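Local atomic coordinates of extracellular ligand-binding receptor (Desulfohalobium retbaense DSM 5692, PDB entry 5ERE), a protein that probably senses small extracellular ligands, binding the keto acid 2-oxo-4-methylpentanoic acid in a periplasmic-binding-protein-like domain and cytosine in a Cache-type sensor domain. Residues 66-72 / 88-94; 6-12 / 39-45. One frame throughout, in Å; residues are numbered along the deposited sequence.

Contact 1: residues 66-72 / 88-94. With COI (2-oxo-4-methylpentanoic acid), chain B.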
loop_
_atom_site.group_PDB
_atom_site.type_symbol
_atom_site.label_atom_id
_atom_site.label_comp_id
_atom_site.label_asym_id
_atom_site.label_seq_id
_atom_site.Cartn_x
_atom_site.Cartn_y
_atom_site.Cartn_z
ATOM N N ALA A 66 18.882 17.432 -19.839
ATOM C CA ALA A 66 17.885 16.419 -19.518
ATOM C C ALA A 66 16.641 16.516 -20.383
ATOM O O ALA A 66 16.355 17.548 -20.991
ATOM C CB ALA A 66 17.452 16.513 -18.089
ATOM N N VAL A 67 15.888 15.428 -20.368
ATOM C CA VAL A 67 14.579 15.350 -21.023
ATOM C C VAL A 67 13.590 14.851 -20.019
ATOM O O VAL A 67 13.805 13.825 -19.399
ATOM C CB VAL A 67 14.589 14.404 -22.247
ATOM C CG1 VAL A 67 13.182 14.335 -22.897
ATOM C CG2 VAL A 67 15.537 14.914 -23.237
ATOM N N VAL A 68 12.510 15.608 -19.851
ATOM C CA VAL A 68 11.405 15.223 -19.014
ATOM C C VAL A 68 10.242 14.852 -19.942
ATOM O O VAL A 68 9.969 15.573 -20.897
ATOM C CB VAL A 68 11.014 16.376 -18.071
ATOM C CG1 VAL A 68 9.922 15.962 -17.139
ATOM C CG2 VAL A 68 12.287 16.796 -17.260
ATOM N N SER A 69 9.594 13.731 -19.677
ATOM C CA SER A 69 8.405 13.364 -20.436
ATOM C C SER A 69 7.241 13.071 -19.533
ATOM O O SER A 69 7.393 12.385 -18.538
ATOM C CB SER A 69 8.696 12.149 -21.318
ATOM O OG SER A 69 9.029 11.031 -20.526
ATOM N N CYS A 70 6.074 13.591 -19.907
ATOM C CA CYS A 70 4.826 13.233 -19.269
ATOM C C CYS A 70 4.172 12.058 -20.021
ATOM O O CYS A 70 4.220 12.037 -21.232
ATOM C CB CYS A 70 3.868 14.420 -19.245
ATOM S SG CYS A 70 2.215 13.871 -18.720
ATOM N N SER A 71 3.587 11.133 -19.253
ATOM C CA SER A 71 2.686 10.023 -19.658
ATOM C C SER A 71 3.463 8.713 -19.691
ATOM O O SER A 71 4.637 8.678 -20.049
ATOM C CB SER A 71 1.984 10.255 -21.008
ATOM O OG SER A 71 2.827 9.938 -22.088
ATOM N N SER A 72 2.816 7.649 -19.231
ATOM C CA SER A 72 3.421 6.315 -19.211
ATOM C C SER A 72 3.874 5.865 -20.598
ATOM O O SER A 72 4.912 5.223 -20.725
ATOM C CB SER A 72 2.436 5.305 -18.629
ATOM O OG SER A 72 2.073 5.706 -17.316
ATOM N N PHE A 88 20.044 12.371 -19.702
ATOM C CA PHE A 88 19.339 12.143 -18.477
ATOM C C PHE A 88 17.806 12.299 -18.716
ATOM O O PHE A 88 17.339 13.165 -19.479
ATOM C CB PHE A 88 19.830 13.087 -17.382
ATOM C CG PHE A 88 19.103 12.923 -16.090
ATOM C CD1 PHE A 88 19.194 11.741 -15.376
ATOM C CD2 PHE A 88 18.299 13.935 -15.604
ATOM C CE1 PHE A 88 18.496 11.577 -14.190
ATOM C CE2 PHE A 88 17.591 13.779 -14.417
ATOM C CZ PHE A 88 17.702 12.605 -13.711
ATOM N N HIS A 89 17.061 11.402 -18.108
ATOM C CA HIS A 89 15.637 11.283 -18.387
ATOM C C HIS A 89 14.847 11.252 -17.100
ATOM O O HIS A 89 15.163 10.497 -16.184
ATOM C CB HIS A 89 15.350 10.020 -19.225
ATOM C CG HIS A 89 13.901 9.858 -19.578
ATOM N ND1 HIS A 89 13.262 8.632 -19.535
ATOM C CD2 HIS A 89 12.965 10.757 -19.972
ATOM C CE1 HIS A 89 11.990 8.789 -19.870
ATOM N NE2 HIS A 89 11.786 10.063 -20.151
ATOM N N VAL A 90 13.814 12.085 -17.036
ATOM C CA VAL A 90 12.894 12.075 -15.916
ATOM C C VAL A 90 11.468 11.785 -16.440
ATOM O O VAL A 90 11.043 12.361 -17.422
ATOM C CB VAL A 90 12.876 13.403 -15.141
ATOM C CG1 VAL A 90 11.937 13.288 -13.974
ATOM C CG2 VAL A 90 14.302 13.735 -14.654
ATOM N N ALA A 91 10.771 10.868 -15.794
ATOM C CA ALA A 91 9.367 10.569 -16.140
ATOM C C ALA A 91 8.457 11.124 -15.062
ATOM O O ALA A 91 8.620 10.822 -13.870
ATOM C CB ALA A 91 9.169 9.108 -16.288
ATOM N N ILE A 92 7.500 11.932 -15.498
ATOM C CA ILE A 92 6.462 12.452 -14.626
ATOM C C ILE A 92 5.105 11.981 -15.213
ATOM O O ILE A 92 5.037 11.568 -16.385
ATOM C CB ILE A 92 6.556 13.973 -14.522
ATOM C CG1 ILE A 92 6.398 14.645 -15.889
ATOM C CG2 ILE A 92 7.955 14.367 -13.910
ATOM C CD1 ILE A 92 6.126 16.161 -15.803
ATOM N N GLY A 93 4.049 12.028 -14.409
ATOM C CA GLY A 93 2.747 11.506 -14.847
ATOM C C GLY A 93 2.896 10.160 -15.553
ATOM O O GLY A 93 2.373 9.935 -16.661
ATOM N N SER A 94 3.630 9.255 -14.925
ATOM C CA SER A 94 4.038 8.017 -15.592
ATOM C C SER A 94 3.935 6.781 -14.700
ATOM O O SER A 94 4.949 6.123 -14.462
ATOM C CB SER A 94 5.487 8.128 -16.089
ATOM O OG SER A 94 5.661 9.077 -17.127
HETATM C C1 COI B . 0.158 8.079 -16.408
HETATM O O1 COI B . 0.545 7.601 -17.507
HETATM O O2 COI B . 0.454 7.552 -15.307
HETATM C C2 COI B . -0.625 9.348 -16.429
HETATM O O3 COI B . -1.047 9.824 -15.393
HETATM C C3 COI B . -0.807 9.983 -17.787
HETATM C C4 COI B . -1.748 11.130 -17.697
HETATM C C5 COI B . -1.440 12.058 -18.852
HETATM C C6 COI B . -3.138 10.512 -17.768
#
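His89 lays its imidazole against strand 66-70. CB stands 4.1 Å from Val67 O, and because CG lies anti to the backbone N (chi1 -178°) the ring runs alongside the neighbouring strand. CG is 4.0 Å from Val67 O and CD2 brings its edge to 3.2 Å from that oxygen; CE1 lies 3.8 Å from Ser69 OG, and NE2 at the tip hydrogen-bonds Ser69 OG at 2.9 Å, near the ring plane. On the far edge ND1 bonds Thr105, and Ser69 OG also bonds Ser75 of helix 72-84, so the imidazole is gripped from two sides and its rotation is fixed.

The strands run parallel, with bonds such as Val90 N to Val67 O and Ser69 N to Val90 O. The other face, Val68, Val90 and Ile92, is apolar: Val68 and Val90 lie side by side, while the Ile92 side chain crosses that of Val68 at about a right angle, with Ile92 CG1 4.0 Å from Val68 CG1. Leu262 of helix 254-271 packs on all three.

At the C-terminal ends Ile92 O takes two donors, Ser71 N in its carbonyl plane and Ser94 OG at 2.7 Å from above it. Beyond, Ser72 N donates to COI O1, a carboxylate oxygen, at 2.9 Å. This is a right-handed beta-alpha-beta unit of a periplasmic binding protein, whose strand ends and helix start form part of the keto acid pocket.

Contact 2: residues 6-12 / 39-45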
loop_
_atom_site.group_PDB
_atom_site.type_symbol
_atom_site.label_atom_id
_atom_site.label_comp_id
_atom_site.label_asym_id
_atom_site.label_seq_id
_atom_site.Cartn_x
_atom_site.Cartn_y
_atom_site.Cartn_z
ATOM N N VAL A 6 11.158 19.385 -22.155
ATOM C CA VAL A 6 9.987 18.924 -21.416
ATOM C C VAL A 6 8.846 18.596 -22.399
ATOM O O VAL A 6 8.273 19.499 -23.007
ATOM C CB VAL A 6 9.483 19.961 -20.434
ATOM C CG1 VAL A 6 8.262 19.415 -19.693
ATOM C CG2 VAL A 6 10.627 20.437 -19.437
ATOM N N ILE A 7 8.564 17.307 -22.552
ATOM C CA ILE A 7 7.622 16.796 -23.548
ATOM C C ILE A 7 6.308 16.445 -22.881
ATOM O O ILE A 7 6.239 15.524 -22.087
ATOM C CB ILE A 7 8.178 15.565 -24.263
ATOM C CG1 ILE A 7 9.586 15.887 -24.741
ATOM C CG2 ILE A 7 7.257 15.176 -25.421
ATOM C CD1 ILE A 7 10.371 14.727 -25.403
ATOM N N LEU A 8 5.289 17.225 -23.203
ATOM C CA LEU A 8 3.973 17.132 -22.559
ATOM C C LEU A 8 2.870 16.932 -23.605
ATOM O O LEU A 8 2.988 17.391 -24.740
ATOM C CB LEU A 8 3.670 18.394 -21.779
ATOM C CG LEU A 8 4.757 18.906 -20.805
ATOM C CD1 LEU A 8 4.276 20.228 -20.210
ATOM C CD2 LEU A 8 5.034 17.843 -19.733
ATOM N N PRO A 9 1.775 16.283 -23.206
ATOM C CA PRO A 9 0.815 15.850 -24.224
ATOM C C PRO A 9 -0.205 16.942 -24.546
ATOM O O PRO A 9 -1.392 16.758 -24.281
ATOM C CB PRO A 9 0.169 14.629 -23.568
ATOM C CG PRO A 9 0.240 14.953 -22.064
ATOM C CD PRO A 9 1.508 15.673 -21.892
ATOM N N PHE A 10 0.260 18.061 -25.104
ATOM C CA PHE A 10 -0.600 19.208 -25.342
ATOM C C PHE A 10 -1.755 18.865 -26.351
ATOM O O PHE A 10 -2.893 19.235 -26.140
ATOM C CB PHE A 10 0.192 20.376 -25.895
ATOM C CG PHE A 10 1.132 21.016 -24.894
ATOM C CD1 PHE A 10 0.639 21.642 -23.751
ATOM C CD2 PHE A 10 2.486 20.985 -25.105
ATOM C CE1 PHE A 10 1.491 22.229 -22.826
ATOM C CE2 PHE A 10 3.360 21.599 -24.184
ATOM C CZ PHE A 10 2.862 22.207 -23.051
ATOM N N SER A 11 -1.405 18.162 -27.422
ATOM C CA SER A 11 -2.328 17.779 -28.495
ATOM C C SER A 11 -2.842 16.375 -28.242
ATOM O O SER A 11 -2.348 15.408 -28.812
ATOM C CB SER A 11 -1.622 17.842 -29.845
ATOM O OG SER A 11 -1.225 19.156 -30.155
ATOM N N SER A 12 -3.844 16.289 -27.376
ATOM C CA SER A 12 -4.331 15.032 -26.850
ATOM C C SER A 12 -5.516 15.292 -25.923
ATOM O O SER A 12 -5.849 16.455 -25.630
ATOM C CB SER A 12 -3.220 14.277 -26.106
ATOM O OG SER A 12 -3.217 14.560 -24.716
ATOM N N VAL A 39 12.671 24.261 -22.528
ATOM C CA VAL A 39 11.937 24.326 -23.787
ATOM C C VAL A 39 10.866 23.204 -23.793
ATOM O O VAL A 39 11.097 22.084 -23.347
ATOM C CB VAL A 39 12.875 24.245 -25.017
ATOM C CG1 VAL A 39 13.919 25.377 -24.958
ATOM C CG2 VAL A 39 13.582 22.921 -25.109
ATOM N N PHE A 40 9.673 23.568 -24.234
ATOM C CA PHE A 40 8.526 22.683 -24.204
ATOM C C PHE A 40 8.362 22.077 -25.580
ATOM O O PHE A 40 8.582 22.757 -26.587
ATOM C CB PHE A 40 7.265 23.427 -23.815
ATOM C CG PHE A 40 7.236 23.863 -22.390
ATOM C CD1 PHE A 40 6.947 22.952 -21.388
ATOM C CD2 PHE A 40 7.492 25.186 -22.058
ATOM C CE1 PHE A 40 6.920 23.345 -20.081
ATOM C CE2 PHE A 40 7.439 25.603 -20.743
ATOM C CZ PHE A 40 7.160 24.685 -19.749
ATOM N N LYS A 41 8.030 20.794 -25.613
ATOM C CA LYS A 41 7.657 20.137 -26.860
ATOM C C LYS A 41 6.312 19.417 -26.674
ATOM O O LYS A 41 5.919 19.041 -25.551
ATOM C CB LYS A 41 8.737 19.151 -27.318
ATOM C CG LYS A 41 10.129 19.777 -27.579
ATOM C CD LYS A 41 10.110 20.701 -28.785
ATOM C CE LYS A 41 11.496 21.287 -29.040
ATOM N NZ LYS A 41 11.421 22.511 -29.880
ATOM N N ASP A 42 5.621 19.225 -27.792
ATOM C CA ASP A 42 4.271 18.667 -27.790
ATOM C C ASP A 42 4.413 17.173 -28.089
ATOM O O ASP A 42 4.805 16.769 -29.182
ATOM C CB ASP A 42 3.403 19.404 -28.814
ATOM C CG ASP A 42 1.918 18.984 -28.755
ATOM O OD1 ASP A 42 1.567 18.059 -28.002
ATOM O OD2 ASP A 42 1.113 19.637 -29.428
ATOM N N GLY A 43 4.168 16.350 -27.082
ATOM C CA GLY A 43 4.240 14.914 -27.269
ATOM C C GLY A 43 3.036 14.336 -28.020
ATOM O O GLY A 43 3.076 13.192 -28.461
ATOM N N GLY A 44 1.970 15.122 -28.181
ATOM C CA GLY A 44 0.802 14.647 -28.917
ATOM C C GLY A 44 0.010 13.563 -28.203
ATOM O O GLY A 44 -0.023 13.508 -26.966
ATOM N N ALA A 45 -0.613 12.680 -28.986
ATOM C CA ALA A 45 -1.635 11.780 -28.474
ATOM C C ALA A 45 -1.162 10.329 -28.411
ATOM O O ALA A 45 -1.750 9.524 -27.696
ATOM C CB ALA A 45 -2.907 11.886 -29.334
#
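Asp42 and Ser11 make the polar centre of this contact. A chi1 of -173° at Asp42 points the carboxylate away from its own backbone N and over to the turn after strand 6-8. Its OD1 accepts from Ser11 N at 3.0 Å, on the syn side and close to the carboxylate plane, and also from Gly44 N, which comes from well above that plane and closes an Asx turn. Asp42 OD2 takes the hydroxyl of Ser11; the 2.5 Å to Ser11 OG is unusually short, and its exact length is doubtful. Replacing Asp42 by alanine removes the carboxylate, and would probably leave Ser11 N and Gly44 N without their shared acceptor.

Backbone bonds continue the parallel pairing: Lys41 N gives to Val6 O and Leu8 N to Lys41 O, both nearly straight. Leu8 O is held twice, by Gly43 N at 2.8 Å and by Phe10 N from the opposite face of its plane, the latter bond closing an inverse gamma turn centred on Pro9.

Apolar contacts lie on both sides of the sheet. Phe40 CD1 meets Val6 CB and Leu8 CD1, each at 4.0 Å, whereas Phe10 turns its ring edge to Phe40 CB and one ring face to Leu8 CB. On the reverse face Ile7 CG2 sits 3.5 Å from Gly43 CA, where a beta carbon would be tight.

Strand 3-8 lies between strands 37-42 and 64-70, with helix 15-32 against Leu8, Pro9 and Phe10 and helix 47-60 packed on Ile7 and Val39.

How the contacts relate
Both contacts are parallel strand pairs of one five-stranded sheet, and each belongs to a beta-alpha-beta unit. They meet where strand 64-70 adjoins strand 3-8: Val68 O is 2.8 Å from Ile7 N, a probable hydrogen bond, and Cys70 CB packs on Leu8 CD2. Contact 1 is buried throughout, its polar groups tied to neighbouring helices and loops or turned to the keto acid. Contact 2 involves the outermost strand 37-42 and is partly open, with Ser11 exposed and an aspartate securing the turn. Only contact 1 binds the ligand directly, although the side chain of Pro9 in contact 2 comes within about 5 Å of it.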